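Oxidase (Sinorhizobium meliloti, PDB 4FFU) is of uncertain function, a MaoC-like protein resembling NodN that may have monoamine oxidase activity. Local coordinates at residues 103-108 against 161-166. Sequence-based numbering, arbitrary orientation.
Sequences AFSYGY and ADHILI
Y108 lies flat against H163 where 103-108, on strand 103-113, pairs antiparallel with 161-166 of strand 157-168, at one margin of the chain's five-stranded sheet, and a classic beta bulge interrupts the pairing: Y106 and G107 both face I164. Two bonds bracket the bulge, Y106 N to I164 O and I164 N to G107 O. Beyond it F104 and I166 exchange two nearly straight N-H...O bonds.

The tight part is the side carrying S105, Y108, H163 and L165. The rings of Y108 and H163 form an offset stack, centroids 4.2 Å apart and planes only 5° from parallel, with Y108 OH over the middle of the imidazole; L165 CD2 sits over the opposite face, toward its rim. H163 CG is anti to its backbone N (chi1 -172°), which carries the ring across to 103-108, where NE2 and S105 OG share a 2.8 Å hydrogen bond. A leucine in place of Y108 would probably leave one imidazole face without its stacking partner and H163 freer to turn, and would also lose the edge-to-face contact with F88.

The contact loosens toward F104, whose exposed ring touches I166 CD1 only through CD2, at 4.1 Å. Y106 packs more closely, resting obliquely on I164 and I166. At G107 and Y108 the sheet runs on into a strand of the second subunit, whose R112 packs on Y106 and I164. Back beside the stack, G107 O lies in the imidazole plane at its edge, 3.3 Å from H163 CD2.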
loop_
_atom_site.group_PDB
_atom_site.type_symbol
_atom_site.label_atom_id
_atom_site.label_comp_id
_atom_site.label_asym_id
_atom_site.label_seq_id
_atom_site.Cartn_x
_atom_site.Cartn_y
_atom_site.Cartn_z
ATOM N N ALA I 103 5.661 7.635 28.738
ATOM C CA ALA I 103 6.521 8.570 27.989
ATOM C C ALA I 103 5.781 9.248 26.843
ATOM O O ALA I 103 5.122 8.565 26.041
ATOM C CB ALA I 103 7.755 7.848 27.466
ATOM N N PHE I 104 5.882 10.576 26.763
ATOM C CA PHE I 104 5.320 11.345 25.643
ATOM C C PHE I 104 6.447 11.808 24.717
ATOM O O PHE I 104 7.439 12.358 25.190
ATOM C CB PHE I 104 4.590 12.573 26.201
ATOM C CG PHE I 104 4.183 13.589 25.157
ATOM C CD1 PHE I 104 3.128 13.320 24.276
ATOM C CD2 PHE I 104 4.811 14.832 25.090
ATOM C CE1 PHE I 104 2.741 14.264 23.327
ATOM C CE2 PHE I 104 4.426 15.778 24.150
ATOM C CZ PHE I 104 3.388 15.494 23.266
ATOM N N SER I 105 6.271 11.611 23.409
ATOM C CA SER I 105 7.249 12.088 22.405
ATOM C C SER I 105 7.119 13.599 22.093
ATOM O O SER I 105 6.167 14.062 21.451
ATOM C CB SER I 105 7.156 11.239 21.134
ATOM O OG SER I 105 8.013 11.716 20.106
ATOM N N TYR I 106 8.087 14.369 22.568
ATOM C CA TYR I 106 8.039 15.812 22.543
ATOM C C TYR I 106 8.605 16.324 21.210
ATOM O O TYR I 106 8.096 17.289 20.637
ATOM C CB TYR I 106 8.851 16.352 23.733
ATOM C CG TYR I 106 9.017 17.839 23.773
ATOM C CD1 TYR I 106 8.023 18.669 24.316
ATOM C CD2 TYR I 106 10.167 18.422 23.284
ATOM C CE1 TYR I 106 8.200 20.045 24.360
ATOM C CE2 TYR I 106 10.353 19.789 23.326
ATOM C CZ TYR I 106 9.372 20.589 23.854
ATOM O OH TYR I 106 9.611 21.938 23.865
ATOM N N GLY I 107 9.635 15.650 20.713
ATOM C CA GLY I 107 10.264 16.017 19.435
ATOM C C GLY I 107 11.651 15.433 19.339
ATOM O O GLY I 107 11.997 14.525 20.108
ATOM N N TYR I 108 12.440 15.944 18.400
ATOM C CA TYR I 108 13.804 15.452 18.173
ATOM C C TYR I 108 14.728 16.648 18.001
ATOM O O TYR I 108 14.329 17.669 17.418
ATOM C CB TYR I 108 13.896 14.604 16.904
ATOM C CG TYR I 108 13.213 13.251 16.989
ATOM C CD1 TYR I 108 11.836 13.146 16.860
ATOM C CD2 TYR I 108 13.966 12.077 17.175
ATOM C CE1 TYR I 108 11.196 11.910 16.947
ATOM C CE2 TYR I 108 13.342 10.843 17.246
ATOM C CZ TYR I 108 11.965 10.769 17.128
ATOM O OH TYR I 108 11.330 9.554 17.216
ATOM N N ALA I 161 19.776 11.068 15.607
ATOM C CA ALA I 161 18.845 12.071 16.124
ATOM C C ALA I 161 18.716 11.871 17.618
ATOM O O ALA I 161 18.811 10.742 18.090
ATOM C CB ALA I 161 17.480 11.913 15.482
ATOM N N ASP I 162 18.448 12.957 18.340
ATOM C CA ASP I 162 18.174 12.896 19.777
ATOM C C ASP I 162 16.683 12.992 20.037
ATOM O O ASP I 162 16.067 14.036 19.783
ATOM C CB ASP I 162 18.895 14.038 20.504
ATOM C CG ASP I 162 20.406 13.905 20.453
ATOM O OD1 ASP I 162 20.900 12.779 20.256
ATOM O OD2 ASP I 162 21.094 14.951 20.577
ATOM N N HIS I 163 16.086 11.902 20.508
ATOM C CA HIS I 163 14.644 11.858 20.754
ATOM C C HIS I 163 14.367 12.357 22.169
ATOM O O HIS I 163 14.924 11.836 23.151
ATOM C CB HIS I 163 14.139 10.430 20.568
ATOM C CG HIS I 163 12.652 10.300 20.605
ATOM N ND1 HIS I 163 12.026 9.084 20.759
ATOM C CD2 HIS I 163 11.667 11.221 20.471
ATOM C CE1 HIS I 163 10.714 9.260 20.726
ATOM N NE2 HIS I 163 10.472 10.548 20.551
ATOM N N ILE I 164 13.529 13.383 22.264
ATOM C CA ILE I 164 13.183 13.970 23.536
ATOM C C ILE I 164 11.853 13.413 24.028
ATOM O O ILE I 164 10.803 13.579 23.380
ATOM C CB ILE I 164 13.071 15.516 23.469
ATOM C CG1 ILE I 164 14.366 16.134 22.938
ATOM C CG2 ILE I 164 12.744 16.065 24.851
ATOM C CD1 ILE I 164 14.170 17.543 22.420
ATOM N N LEU I 165 11.907 12.786 25.193
ATOM C CA LEU I 165 10.734 12.219 25.838
ATOM C C LEU I 165 10.387 12.988 27.100
ATOM O O LEU I 165 11.276 13.393 27.862
ATOM C CB LEU I 165 11.027 10.762 26.242
ATOM C CG LEU I 165 11.373 9.769 25.150
ATOM C CD1 LEU I 165 11.658 8.410 25.789
ATOM C CD2 LEU I 165 10.202 9.702 24.156
ATOM N N ILE I 166 9.093 13.211 27.317
ATOM C CA ILE I 166 8.622 13.751 28.594
ATOM C C ILE I 166 8.039 12.556 29.348
ATOM O O ILE I 166 7.037 11.959 28.905
ATOM C CB ILE I 166 7.563 14.856 28.403
ATOM C CG1 ILE I 166 8.180 16.058 27.677
ATOM C CG2 ILE I 166 6.957 15.292 29.748
ATOM C CD1 ILE I 166 7.188 17.171 27.417
#